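Local coordinates for protein extracellular serine protease (Aeromonas sobria, PDB 3WQB) that cleaves host plasma proteins after paired basic residues, one of them lysine, as a secreted, calcium-binding furin-like serine protease and probable virulence factor, at residues V182-S187 and F522-G527; L230-N235 and G557-S562; I452-N457 and V551-N556; R485-L490 and P506-V511; G512-Q517 and L574-N579. The protein carries 1 engineered substitution. All blocks are in the same frame, centred on the assembly; numbering follows the deposited sequence.

Contact 1: V182-S187 and F522-G527; sequences VVDPRS and FVRTKG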
# COMPACT_ATOMS: atom_id res chain seq x y z
N VAL A 182 -11.29 0.84 -3.92
CA VAL A 182 -12.03 0.84 -5.18
C VAL A 182 -13.22 -0.09 -5.12
O VAL A 182 -13.18 -1.11 -4.42
CB VAL A 182 -11.13 0.44 -6.39
CG1 VAL A 182 -10.03 1.46 -6.61
CG2 VAL A 182 -10.55 -0.96 -6.22
N VAL A 183 -14.26 0.25 -5.87
CA VAL A 183 -15.40 -0.65 -6.08
C VAL A 183 -15.49 -1.12 -7.54
O VAL A 183 -16.30 -1.99 -7.87
CB VAL A 183 -16.76 -0.05 -5.61
CG1 VAL A 183 -16.72 0.20 -4.11
CG2 VAL A 183 -17.09 1.23 -6.37
N ASP A 184 -14.66 -0.53 -8.40
CA ASP A 184 -14.56 -0.97 -9.78
C ASP A 184 -13.09 -1.17 -10.12
O ASP A 184 -12.25 -0.40 -9.67
CB ASP A 184 -15.19 0.05 -10.74
CG ASP A 184 -16.71 0.06 -10.66
OD1 ASP A 184 -17.24 1.01 -10.06
OD2 ASP A 184 -17.37 -0.88 -11.16
N PRO A 185 -12.79 -2.21 -10.90
CA PRO A 185 -11.40 -2.54 -11.19
C PRO A 185 -10.74 -1.47 -12.04
O PRO A 185 -11.40 -0.80 -12.84
CB PRO A 185 -11.51 -3.85 -11.96
CG PRO A 185 -12.85 -3.78 -12.62
CD PRO A 185 -13.73 -3.10 -11.62
N ARG A 186 -9.44 -1.30 -11.85
CA ARG A 186 -8.69 -0.38 -12.68
C ARG A 186 -7.56 -1.06 -13.40
O ARG A 186 -6.97 -2.01 -12.89
CB ARG A 186 -8.16 0.77 -11.84
CG ARG A 186 -9.22 1.82 -11.55
CD ARG A 186 -8.71 2.85 -10.60
NE ARG A 186 -9.79 3.71 -10.13
CZ ARG A 186 -9.75 5.04 -10.13
NH1 ARG A 186 -8.67 5.68 -10.58
NH2 ARG A 186 -10.79 5.72 -9.68
N SER A 187 -7.28 -0.59 -14.61
CA SER A 187 -6.05 -0.92 -15.31
C SER A 187 -4.87 -0.19 -14.65
O SER A 187 -5.03 0.91 -14.11
CB SER A 187 -6.17 -0.51 -16.78
OG SER A 187 -4.91 -0.56 -17.42
N PHE A 522 -27.64 1.40 -15.32
CA PHE A 522 -26.80 0.72 -16.30
C PHE A 522 -25.44 0.42 -15.67
O PHE A 522 -25.08 1.03 -14.67
CB PHE A 522 -26.65 1.54 -17.59
CG PHE A 522 -25.94 2.86 -17.40
CD1 PHE A 522 -24.57 2.96 -17.59
CD2 PHE A 522 -26.66 4.01 -17.06
CE1 PHE A 522 -23.91 4.18 -17.42
CE2 PHE A 522 -26.01 5.23 -16.89
CZ PHE A 522 -24.63 5.31 -17.07
N VAL A 523 -24.71 -0.52 -16.27
CA VAL A 523 -23.43 -0.99 -15.72
C VAL A 523 -22.27 -0.60 -16.62
O VAL A 523 -22.22 -0.99 -17.79
CB VAL A 523 -23.43 -2.53 -15.52
CG1 VAL A 523 -22.09 -3.01 -14.99
CG2 VAL A 523 -24.55 -2.97 -14.58
N ARG A 524 -21.33 0.17 -16.07
CA ARG A 524 -20.15 0.60 -16.81
C ARG A 524 -19.09 -0.50 -16.91
O ARG A 524 -18.39 -0.61 -17.92
CB ARG A 524 -19.56 1.87 -16.18
CG ARG A 524 -20.50 3.07 -16.21
CD ARG A 524 -19.88 4.31 -15.57
NE ARG A 524 -20.09 4.36 -14.13
CZ ARG A 524 -19.14 4.23 -13.21
NH1 ARG A 524 -17.87 4.05 -13.57
NH2 ARG A 524 -19.45 4.30 -11.92
N THR A 525 -18.98 -1.31 -15.86
CA THR A 525 -17.94 -2.34 -15.77
C THR A 525 -18.41 -3.69 -16.33
O THR A 525 -19.30 -4.34 -15.76
CB THR A 525 -17.44 -2.49 -14.32
OG1 THR A 525 -16.83 -1.27 -13.90
CG2 THR A 525 -16.43 -3.63 -14.19
N LYS A 526 -17.79 -4.11 -17.43
CA LYS A 526 -18.07 -5.38 -18.08
C LYS A 526 -17.33 -6.51 -17.39
O LYS A 526 -17.73 -7.67 -17.45
CB LYS A 526 -17.62 -5.33 -19.54
CG LYS A 526 -18.49 -4.49 -20.46
CD LYS A 526 -18.24 -4.88 -21.91
CE LYS A 526 -18.69 -6.31 -22.19
NZ LYS A 526 -17.87 -6.97 -23.25
N GLY A 527 -16.23 -6.15 -16.74
CA GLY A 527 -15.37 -7.11 -16.08
C GLY A 527 -14.01 -6.50 -15.80
O GLY A 527 -13.91 -5.33 -15.45
O HOH W 1 -19.79 -0.77 -12.94
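Asp-184 and Thr-525 meet at the surface where the subtilisin domain abuts the P-domain, each carried by an irregular loop. Followed outward, the Asp-184 side chain closes steadily on one hydroxyl. CB stands 3.8 Å from Thr-525 OG1, CG is nearer, and OD2 accepts a hydrogen bond from Thr-525 OG1 at 2.8 Å. The donor comes from above the carboxylate, about 49° out of its plane. A water lies 3.0 Å from Asp-184 OD2, to which it can donate, and accepts from the backbone N of Thr-525, so it can tie the carboxylate to main chain as well as side chain. The other oxygen, OD1, faces Arg-524 NH2 only through charge, at 4.4 Å and well out of the guanidinium plane; that arginine is bridged instead to Asp-516 on helix 512-520. Thr-525 divides its two branches between neighbours. With OG1 beside the backbone N (chi1 -63°), CG2 lies anti to that nitrogen and packs against the CG-CD side of the Pro-185 ring, 3.8 Å from Pro-185 CD. Leu-528 and Met-531 of the following strand also touch this proline. At the far end of the contact, Pro-185 CG rests 3.4 Å from Gly-527 O.

Contact 2: L230-N235 and G557-S562; sequences LNRTGN and GTRQVS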
# COMPACT_ATOMS: atom_id res chain seq x y z
N LEU A 230 -18.64 1.53 2.89
CA LEU A 230 -19.24 0.26 2.48
C LEU A 230 -18.70 -0.89 3.32
O LEU A 230 -17.50 -0.96 3.60
CB LEU A 230 -18.97 -0.05 1.00
CG LEU A 230 -19.41 0.94 -0.07
CD1 LEU A 230 -18.35 2.02 -0.26
CD2 LEU A 230 -19.66 0.18 -1.38
N ASN A 231 -19.59 -1.81 3.69
CA ASN A 231 -19.20 -3.06 4.34
C ASN A 231 -20.24 -4.11 4.03
O ASN A 231 -21.40 -3.78 3.79
CB ASN A 231 -19.06 -2.88 5.86
CG ASN A 231 -20.40 -2.65 6.55
OD1 ASN A 231 -20.94 -1.55 6.52
ND2 ASN A 231 -20.93 -3.69 7.16
N ARG A 232 -19.83 -5.38 4.02
CA ARG A 232 -20.76 -6.48 3.82
C ARG A 232 -21.57 -6.69 5.08
O ARG A 232 -21.06 -6.57 6.19
CB ARG A 232 -20.02 -7.77 3.46
CG ARG A 232 -19.28 -7.66 2.14
CD ARG A 232 -18.86 -9.01 1.59
NE ARG A 232 -18.38 -8.88 0.21
CZ ARG A 232 -19.19 -8.75 -0.85
NH1 ARG A 232 -20.51 -8.78 -0.68
NH2 ARG A 232 -18.69 -8.62 -2.07
N THR A 233 -22.85 -6.98 4.89
CA THR A 233 -23.69 -7.42 5.99
C THR A 233 -23.94 -8.90 5.78
O THR A 233 -23.74 -9.42 4.68
CB THR A 233 -25.00 -6.61 6.06
OG1 THR A 233 -25.78 -7.06 7.18
CG2 THR A 233 -25.82 -6.74 4.79
N GLY A 234 -24.32 -9.59 6.84
CA GLY A 234 -24.61 -11.01 6.73
C GLY A 234 -23.52 -11.86 7.34
O GLY A 234 -22.64 -11.36 8.05
N ASN A 235 -23.58 -13.15 7.03
CA ASN A 235 -22.68 -14.13 7.63
C ASN A 235 -21.82 -14.85 6.61
O ASN A 235 -21.70 -16.08 6.62
CB ASN A 235 -23.48 -15.13 8.48
CG ASN A 235 -24.07 -14.50 9.73
OD1 ASN A 235 -23.55 -13.50 10.25
ND2 ASN A 235 -25.16 -15.08 10.22
N GLY A 557 -25.44 -17.29 -4.58
CA GLY A 557 -26.36 -16.69 -3.61
C GLY A 557 -26.31 -15.18 -3.68
O GLY A 557 -25.29 -14.60 -4.07
N THR A 558 -27.41 -14.52 -3.31
CA THR A 558 -27.41 -13.06 -3.20
C THR A 558 -26.54 -12.61 -2.02
O THR A 558 -26.35 -13.35 -1.06
CB THR A 558 -28.83 -12.48 -3.02
OG1 THR A 558 -29.40 -12.97 -1.80
CG2 THR A 558 -29.71 -12.88 -4.21
N ARG A 559 -26.01 -11.40 -2.13
CA ARG A 559 -25.28 -10.80 -1.03
C ARG A 559 -25.76 -9.38 -0.86
O ARG A 559 -26.21 -8.74 -1.81
CB ARG A 559 -23.77 -10.78 -1.33
CG ARG A 559 -23.13 -12.16 -1.38
CD ARG A 559 -21.62 -12.06 -1.54
NE ARG A 559 -21.22 -11.46 -2.82
CZ ARG A 559 -21.04 -12.13 -3.96
NH1 ARG A 559 -21.22 -13.44 -4.02
NH2 ARG A 559 -20.66 -11.46 -5.04
N GLN A 560 -25.65 -8.88 0.37
CA GLN A 560 -25.99 -7.50 0.63
C GLN A 560 -24.82 -6.72 1.21
O GLN A 560 -23.99 -7.26 1.96
CB GLN A 560 -27.20 -7.41 1.56
CG GLN A 560 -28.51 -7.87 0.92
CD GLN A 560 -29.67 -7.68 1.85
OE1 GLN A 560 -29.47 -7.62 3.05
NE2 GLN A 560 -30.87 -7.59 1.31
N VAL A 561 -24.77 -5.44 0.85
CA VAL A 561 -23.72 -4.54 1.26
C VAL A 561 -24.37 -3.30 1.83
O VAL A 561 -25.30 -2.74 1.23
CB VAL A 561 -22.82 -4.17 0.05
CG1 VAL A 561 -21.76 -3.15 0.44
CG2 VAL A 561 -22.17 -5.43 -0.54
N SER A 562 -23.90 -2.87 3.00
CA SER A 562 -24.39 -1.67 3.65
C SER A 562 -23.63 -0.46 3.10
O SER A 562 -22.38 -0.46 3.06
CB SER A 562 -24.19 -1.77 5.17
OG SER A 562 -24.73 -2.98 5.71
O HOH W 2 -22.26 -9.35 1.48
O HOH W 3 -25.18 -10.67 2.54
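An antiparallel sheet shared by the two domains is joined here, where strand 228-233 of the subtilisin domain pairs with strand 559-565 of the P-domain. Asn-231 and Ser-562 form a hydrogen-bonded pair: Asn-231 N donates to Ser-562 O at 3.2 Å, and Ser-562 N returns a bond to Asn-231 O at 2.8 Å, arriving almost in line with the carbonyl. Arg-232 and Val-561 make a non-hydrogen-bonded pair. On the face bearing Asn-231 and Ser-562, Asn-231 OD1 leans to 3.5 Å from Ser-562 CB, and Thr-233 CG2 lies alongside Gln-560 CB at 3.6 Å. The face of Arg-232 and Val-561 carries the charge. Arg-232 extends from CG to NE, while Arg-559 bends at chi3 (-65°), which brings Arg-232 NH1 to 3.5 Å from Arg-559 NE, with the guanidinium planes 83° apart. A water at the edge of the Arg-232 guanidinium accepts from NH1 and donates to Gln-560 O. Glu-576 OE2 bridges to both arginines, Arg-559 also pairs with Asp-488, and Arg-232 NE and NH2 bond to the carbonyls of Phe-507 and Asn-508. The close approach of two cations is therefore probably compensated, with one glutamate holding the guanidinium groups of both domains together.

Contact 3: I452-N457 and V551-N556; sequences IADVGN and VTDVAN. With CA (calcium ion), chain D.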
# COMPACT_ATOMS: atom_id res chain seq x y z
N ILE A 452 -16.44 -19.06 -18.13
CA ILE A 452 -16.43 -19.11 -16.67
C ILE A 452 -17.88 -19.37 -16.24
O ILE A 452 -18.68 -18.44 -16.13
CB ILE A 452 -15.89 -17.81 -16.02
CG1 ILE A 452 -14.51 -17.42 -16.58
CG2 ILE A 452 -15.84 -17.96 -14.49
CD1 ILE A 452 -14.10 -15.98 -16.29
N ALA A 453 -18.22 -20.63 -16.02
CA ALA A 453 -19.58 -20.98 -15.63
C ALA A 453 -19.90 -20.46 -14.25
O ALA A 453 -19.02 -20.34 -13.39
CB ALA A 453 -19.78 -22.49 -15.68
N ASP A 454 -21.17 -20.13 -14.01
CA ASP A 454 -21.64 -19.83 -12.67
C ASP A 454 -21.35 -21.06 -11.79
O ASP A 454 -21.45 -22.19 -12.27
CB ASP A 454 -23.14 -19.55 -12.70
CG ASP A 454 -23.66 -18.94 -11.43
OD1 ASP A 454 -22.87 -18.33 -10.66
OD2 ASP A 454 -24.88 -19.03 -11.19
N VAL A 455 -20.97 -20.83 -10.53
CA VAL A 455 -20.69 -21.92 -9.57
C VAL A 455 -19.98 -23.11 -10.23
O VAL A 455 -20.49 -24.23 -10.27
CB VAL A 455 -21.97 -22.36 -8.75
CG1 VAL A 455 -22.31 -21.31 -7.72
CG2 VAL A 455 -23.20 -22.66 -9.65
N GLY A 456 -18.78 -22.85 -10.76
CA GLY A 456 -18.11 -23.81 -11.61
C GLY A 456 -17.71 -25.11 -10.93
O GLY A 456 -17.38 -25.12 -9.75
N ASN A 457 -17.74 -26.20 -11.69
CA ASN A 457 -17.26 -27.48 -11.19
C ASN A 457 -15.76 -27.52 -11.00
O ASN A 457 -15.25 -28.29 -10.18
CB ASN A 457 -17.68 -28.61 -12.13
CG ASN A 457 -19.05 -29.14 -11.80
OD1 ASN A 457 -19.36 -29.38 -10.63
ND2 ASN A 457 -19.87 -29.34 -12.81
N VAL A 551 -9.42 -19.34 -12.74
CA VAL A 551 -10.49 -18.42 -12.37
C VAL A 551 -11.76 -19.23 -12.17
O VAL A 551 -12.13 -20.00 -13.05
CB VAL A 551 -10.72 -17.35 -13.47
CG1 VAL A 551 -11.88 -16.42 -13.10
CG2 VAL A 551 -9.45 -16.55 -13.73
N THR A 552 -12.42 -19.07 -11.02
CA THR A 552 -13.66 -19.79 -10.72
C THR A 552 -14.70 -18.83 -10.18
O THR A 552 -14.39 -17.97 -9.36
CB THR A 552 -13.43 -20.88 -9.64
OG1 THR A 552 -12.27 -21.65 -9.96
CG2 THR A 552 -14.62 -21.82 -9.58
N ASP A 553 -15.94 -18.98 -10.64
CA ASP A 553 -17.09 -18.32 -10.04
C ASP A 553 -17.58 -19.22 -8.91
O ASP A 553 -17.98 -20.36 -9.15
CB ASP A 553 -18.16 -18.09 -11.13
CG ASP A 553 -19.47 -17.50 -10.58
OD1 ASP A 553 -19.85 -17.72 -9.41
OD2 ASP A 553 -20.16 -16.82 -11.36
N VAL A 554 -17.50 -18.73 -7.68
CA VAL A 554 -17.72 -19.56 -6.50
C VAL A 554 -18.96 -19.19 -5.69
O VAL A 554 -19.04 -19.47 -4.50
CB VAL A 554 -16.47 -19.57 -5.55
CG1 VAL A 554 -15.24 -20.13 -6.27
CG2 VAL A 554 -16.19 -18.17 -4.97
N ALA A 555 -19.93 -18.53 -6.34
CA ALA A 555 -21.15 -18.14 -5.62
C ALA A 555 -22.32 -17.89 -6.54
O ALA A 555 -22.18 -17.24 -7.57
CB ALA A 555 -20.89 -16.90 -4.77
N ASN A 556 -23.50 -18.37 -6.13
CA ASN A 556 -24.74 -17.99 -6.80
C ASN A 556 -25.78 -17.38 -5.87
O ASN A 556 -26.86 -16.98 -6.30
CB ASN A 556 -25.33 -19.16 -7.61
CG ASN A 556 -25.65 -20.38 -6.77
OD1 ASN A 556 -25.44 -20.40 -5.56
ND2 ASN A 556 -26.14 -21.42 -7.43
CA CA D . -22.02 -16.43 -9.75
O HOH W 4 -16.61 -20.99 -12.51
O HOH W 5 -26.57 -21.03 -10.34
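Two carboxylates, those of Asp-454 and Asp-553, are drawn so close that OD1 of the first lies 3.2 Å from OD2 of the second, a crowding that the shared calcium ion makes possible. This is the calcium site of the P-domain, where strand 545-553 ends. Asp-553 grips the metal with both oxygens at 2.5 Å, Asp-454 with OD1 alone at 2.3 Å, and Ala-555 adds its carbonyl O; Asp-488, Asn-578 and Asn-579 complete the shell. The carboxylate planes stand 62° apart. Asp-553 CG is anti to the backbone N (chi1 175°), and OD1 also accepts from Ala-555 N, nearly along its C-O axis, in an Asx turn. His-483 is a further polar partner of this carboxylate. Val-455 sits in a left-handed backbone conformation, and beyond it Gly-456 N donates to Asp-553 O at 3.1 Å. Val-455 CG1 packs against the amide end of Asn-556. Ile-452 CD1 touches Val-551 CG1 at 3.9 Å. A water donates to Ala-453 O and accepts from Asp-553 N at 2.8 Å.

Contact 4: R485-L490 and P506-V511; sequences RLPDLL and PFNSLV. With CA (calcium ion), chain D.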
# COMPACT_ATOMS: atom_id res chain seq x y z
N ARG A 485 -20.83 -10.29 -12.09
CA ARG A 485 -20.71 -10.09 -10.64
C ARG A 485 -19.29 -10.41 -10.16
O ARG A 485 -19.01 -11.48 -9.61
CB ARG A 485 -21.77 -10.89 -9.88
CG ARG A 485 -21.80 -10.57 -8.39
CD ARG A 485 -23.05 -11.08 -7.69
NE ARG A 485 -23.01 -12.52 -7.47
CZ ARG A 485 -23.66 -13.16 -6.51
NH1 ARG A 485 -24.44 -12.49 -5.66
NH2 ARG A 485 -23.52 -14.48 -6.39
N LEU A 486 -18.40 -9.45 -10.37
CA LEU A 486 -16.97 -9.66 -10.17
C LEU A 486 -16.53 -10.31 -8.86
O LEU A 486 -15.64 -11.14 -8.88
CB LEU A 486 -16.17 -8.36 -10.41
CG LEU A 486 -16.05 -7.92 -11.87
CD1 LEU A 486 -15.56 -6.49 -11.95
CD2 LEU A 486 -15.15 -8.86 -12.68
N PRO A 487 -17.17 -9.94 -7.72
CA PRO A 487 -16.70 -10.55 -6.47
C PRO A 487 -16.98 -12.05 -6.35
O PRO A 487 -16.49 -12.67 -5.41
CB PRO A 487 -17.44 -9.75 -5.38
CG PRO A 487 -17.72 -8.44 -6.04
CD PRO A 487 -18.08 -8.82 -7.45
N ASP A 488 -17.69 -12.65 -7.30
CA ASP A 488 -17.83 -14.10 -7.34
C ASP A 488 -16.52 -14.81 -7.70
O ASP A 488 -16.41 -16.01 -7.52
CB ASP A 488 -18.90 -14.53 -8.35
CG ASP A 488 -20.31 -14.26 -7.85
OD1 ASP A 488 -20.47 -13.81 -6.70
OD2 ASP A 488 -21.26 -14.52 -8.63
N LEU A 489 -15.55 -14.06 -8.22
CA LEU A 489 -14.37 -14.68 -8.81
C LEU A 489 -13.21 -14.89 -7.85
O LEU A 489 -12.80 -13.99 -7.11
CB LEU A 489 -13.92 -13.91 -10.05
CG LEU A 489 -14.95 -13.78 -11.17
CD1 LEU A 489 -14.36 -12.95 -12.28
CD2 LEU A 489 -15.44 -15.13 -11.70
N LEU A 490 -12.71 -16.13 -7.87
CA LEU A 490 -11.48 -16.53 -7.21
C LEU A 490 -10.42 -16.68 -8.30
O LEU A 490 -10.60 -17.46 -9.25
CB LEU A 490 -11.71 -17.87 -6.50
CG LEU A 490 -10.48 -18.65 -6.02
CD1 LEU A 490 -9.85 -17.95 -4.85
CD2 LEU A 490 -10.87 -20.07 -5.64
N PRO A 506 -12.29 -14.05 -3.35
CA PRO A 506 -13.64 -13.64 -3.70
C PRO A 506 -14.32 -12.81 -2.60
O PRO A 506 -13.81 -12.72 -1.47
CB PRO A 506 -14.37 -14.97 -3.92
CG PRO A 506 -13.64 -15.94 -3.05
CD PRO A 506 -12.20 -15.50 -3.06
N PHE A 507 -15.45 -12.20 -2.94
CA PHE A 507 -16.28 -11.44 -1.99
C PHE A 507 -15.55 -10.18 -1.54
O PHE A 507 -15.75 -9.65 -0.45
CB PHE A 507 -16.76 -12.29 -0.80
CG PHE A 507 -17.30 -13.64 -1.22
CD1 PHE A 507 -18.04 -13.79 -2.39
CD2 PHE A 507 -17.07 -14.76 -0.43
CE1 PHE A 507 -18.53 -15.04 -2.78
CE2 PHE A 507 -17.56 -16.01 -0.81
CZ PHE A 507 -18.29 -16.15 -1.98
N ASN A 508 -14.69 -9.71 -2.44
CA ASN A 508 -14.01 -8.44 -2.28
C ASN A 508 -14.92 -7.26 -2.58
O ASN A 508 -16.13 -7.43 -2.80
CB ASN A 508 -12.79 -8.43 -3.18
CG ASN A 508 -13.16 -8.71 -4.61
OD1 ASN A 508 -13.83 -7.90 -5.26
ND2 ASN A 508 -12.76 -9.88 -5.11
N SER A 509 -14.34 -6.06 -2.57
CA SER A 509 -15.11 -4.83 -2.67
C SER A 509 -15.43 -4.36 -4.09
O SER A 509 -15.92 -3.25 -4.27
CB SER A 509 -14.40 -3.70 -1.90
OG SER A 509 -13.22 -3.29 -2.57
N LEU A 510 -15.18 -5.21 -5.10
CA LEU A 510 -15.53 -4.85 -6.48
C LEU A 510 -17.02 -4.97 -6.75
O LEU A 510 -17.45 -5.65 -7.68
CB LEU A 510 -14.72 -5.68 -7.49
CG LEU A 510 -13.20 -5.47 -7.45
CD1 LEU A 510 -12.52 -6.41 -8.44
CD2 LEU A 510 -12.85 -4.02 -7.74
N VAL A 511 -17.80 -4.25 -5.96
CA VAL A 511 -19.27 -4.29 -6.01
C VAL A 511 -19.86 -3.19 -6.91
O VAL A 511 -21.08 -2.98 -6.92
CB VAL A 511 -19.87 -4.21 -4.59
CG1 VAL A 511 -19.42 -5.39 -3.73
CG2 VAL A 511 -19.50 -2.87 -3.91
CA CA D . -22.02 -16.43 -9.75
O HOH W 6 -13.22 -11.26 -7.55
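Three groups hold one water between the segments: it donates to Leu-486 O and to Leu-489 O and accepts from Asn-508 ND2, each at 2.8 Å. The direct link beside it is shorter still, Phe-507 N to Pro-487 O at 2.7 Å, nearly straight and directed at a lone pair in the carbonyl plane. Asn-508 CG stands between its backbone N and carbonyl carbon (chi1 55°); OD1 accepts from Leu-510 N in an Asx turn, and ND2 also donates to Ser-505 O. Pro-487 wedges into the loop 506-511: its CG and CD both lie 3.2 Å from Leu-510 O, and its CB rests against Asn-508 O. On the other flank, Leu-490 CD1 lies alongside Pro-506 CD at 3.8 Å, while Pro-506 CB sits over one face of the Phe-507 ring. In the 3-10 turn 486-488, Asp-488 OD2 binds the calcium ion at 2.3 Å and is clasped side-on by Arg-485 through NE and NH2, with OD2 near the guanidinium plane. OD1 pairs with Arg-559, so both oxygens are engaged and the carboxylate's rotation is probably fixed. The buried turn thus supplies one ligand, Asp-488, to the calcium site of the furin-type P-domain.

Contact 5: G512-Q517 and L574-N579; sequences GQSLDQ and LTERNN. With CA (calcium ion), chain D.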
# COMPACT_ATOMS: atom_id res chain seq x y z
N GLY A 512 -19.00 -2.51 -7.66
CA GLY A 512 -19.40 -1.37 -8.48
C GLY A 512 -20.41 -1.66 -9.56
O GLY A 512 -21.14 -0.75 -9.97
N GLN A 513 -20.48 -2.90 -10.03
CA GLN A 513 -21.49 -3.25 -11.03
C GLN A 513 -22.89 -3.16 -10.44
O GLN A 513 -23.81 -2.65 -11.08
CB GLN A 513 -21.23 -4.63 -11.61
CG GLN A 513 -19.92 -4.74 -12.36
CD GLN A 513 -19.50 -6.19 -12.56
OE1 GLN A 513 -19.39 -6.96 -11.60
NE2 GLN A 513 -19.26 -6.56 -13.80
N SER A 514 -23.04 -3.64 -9.21
CA SER A 514 -24.30 -3.55 -8.48
C SER A 514 -24.62 -2.10 -8.12
O SER A 514 -25.78 -1.67 -8.24
CB SER A 514 -24.28 -4.43 -7.23
OG SER A 514 -24.20 -5.80 -7.60
N LEU A 515 -23.61 -1.35 -7.70
CA LEU A 515 -23.81 0.05 -7.35
C LEU A 515 -24.26 0.86 -8.56
O LEU A 515 -25.19 1.66 -8.46
CB LEU A 515 -22.54 0.65 -6.73
CG LEU A 515 -22.66 2.05 -6.11
CD1 LEU A 515 -23.67 2.08 -4.96
CD2 LEU A 515 -21.30 2.52 -5.65
N ASP A 516 -23.62 0.62 -9.70
CA ASP A 516 -24.00 1.27 -10.96
C ASP A 516 -25.44 0.97 -11.35
O ASP A 516 -26.18 1.88 -11.72
CB ASP A 516 -23.06 0.86 -12.10
CG ASP A 516 -21.81 1.72 -12.18
OD1 ASP A 516 -21.56 2.52 -11.25
OD2 ASP A 516 -21.08 1.59 -13.18
N GLN A 517 -25.84 -0.30 -11.23
CA GLN A 517 -27.22 -0.69 -11.55
C GLN A 517 -28.24 0.02 -10.66
O GLN A 517 -29.25 0.53 -11.15
CB GLN A 517 -27.37 -2.22 -11.47
CG GLN A 517 -28.73 -2.75 -11.94
CD GLN A 517 -29.09 -2.31 -13.36
OE1 GLN A 517 -30.15 -1.72 -13.58
NE2 GLN A 517 -28.22 -2.59 -14.31
N LEU A 574 -27.27 -2.34 -0.68
CA LEU A 574 -26.96 -2.70 -2.05
C LEU A 574 -27.04 -4.21 -2.13
O LEU A 574 -26.44 -4.92 -1.32
CB LEU A 574 -25.55 -2.20 -2.41
CG LEU A 574 -25.01 -2.45 -3.81
CD1 LEU A 574 -25.82 -1.69 -4.86
CD2 LEU A 574 -23.54 -2.06 -3.88
N THR A 575 -27.80 -4.71 -3.10
CA THR A 575 -27.90 -6.14 -3.33
C THR A 575 -27.07 -6.51 -4.55
O THR A 575 -27.18 -5.89 -5.61
CB THR A 575 -29.37 -6.59 -3.51
OG1 THR A 575 -30.12 -6.18 -2.37
CG2 THR A 575 -29.46 -8.11 -3.66
N GLU A 576 -26.20 -7.51 -4.37
CA GLU A 576 -25.45 -8.06 -5.48
C GLU A 576 -26.23 -9.23 -6.04
O GLU A 576 -26.36 -10.27 -5.39
CB GLU A 576 -24.09 -8.59 -5.02
CG GLU A 576 -23.08 -7.58 -4.56
CD GLU A 576 -21.72 -8.23 -4.46
OE1 GLU A 576 -21.10 -8.46 -5.52
OE2 GLU A 576 -21.29 -8.55 -3.33
N ARG A 577 -26.75 -9.04 -7.25
CA ARG A 577 -27.52 -10.09 -7.91
C ARG A 577 -26.57 -11.01 -8.67
O ARG A 577 -25.64 -10.56 -9.34
CB ARG A 577 -28.54 -9.47 -8.87
CG ARG A 577 -29.36 -8.35 -8.25
CD ARG A 577 -30.67 -8.86 -7.66
NE ARG A 577 -31.24 -7.92 -6.69
CZ ARG A 577 -31.92 -6.82 -6.99
NH1 ARG A 577 -32.13 -6.47 -8.26
NH2 ARG A 577 -32.39 -6.04 -6.02
N ASN A 578 -26.79 -12.32 -8.55
CA ASN A 578 -25.96 -13.29 -9.26
C ASN A 578 -25.91 -13.04 -10.77
O ASN A 578 -26.89 -12.61 -11.37
CB ASN A 578 -26.42 -14.71 -8.96
CG ASN A 578 -25.44 -15.76 -9.43
OD1 ASN A 578 -24.22 -15.59 -9.31
ND2 ASN A 578 -25.95 -16.84 -9.99
N ASN A 579 -24.76 -13.30 -11.38
CA ASN A 579 -24.65 -13.23 -12.84
C ASN A 579 -25.65 -14.17 -13.50
O ASN A 579 -25.75 -15.34 -13.14
CB ASN A 579 -23.23 -13.53 -13.33
CG ASN A 579 -22.69 -14.84 -12.79
OD1 ASN A 579 -22.54 -15.00 -11.58
ND2 ASN A 579 -22.39 -15.77 -13.68
CA CA D . -22.02 -16.43 -9.75
O HOH W 7 -21.74 -6.83 -7.63
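Helix 512-517 and strand 574-576 pass with their axes 7.9 Å apart at closest approach, their directions 124° from one another; the backbones come nearest at Ser-514 and Glu-576. Ser-514 and Leu-574 carry most of the packing. Ser-514 OG lies beside the backbone N (chi1 -66°) and reaches the strand, 3.3 Å from Glu-576 CA, while Ser-514 CB rests 3.9 Å from Leu-574 CD1. Leu-574 enters from the strand with its two methyls divided: CD1 meets the helix backbone, 3.4 Å from Ser-514 O, and CD2 the side chain of Leu-515, 4.1 Å from its CB. Leu-515 and Leu-574 both continue onto Leu-563 of the neighbouring strand. A water links the polar ends, 2.7 Å from Ser-514 OG and donating to Glu-576 OE1 at the same distance, while OE2 of this glutamate has Arg-232 and Arg-559 as its partners. Beyond the strand the chain turns to the metal, and Asn-579 OD1 binds the calcium ion at 2.4 Å, next to Asn-578, another ligand. The arrangement is a helix packed on the edge strand of an antiparallel sheet, joined directly to the P-domain calcium site.

In the fold
From the N terminus, the subtilisin domain first supplies 182-187 and 230-235, whose partners lie more than 300 residues on in the P-domain, so contacts 1 and 2 close the longest loops and tie the two domains together. Within the P-domain, contact 3 closes a loop of about 95 residues, and contact 4 a short one that falls inside the spans of contacts 1, 2 and 3. Contact 3 also lies within the span of contact 2. Contact 5 opens after contact 4 has closed and crosses contacts 1, 2 and 3; contact 1 crosses contacts 2 and 3. Contacts 3, 4 and 5 converge on one calcium ion, while contacts 2 and 5 share the interdomain sheet.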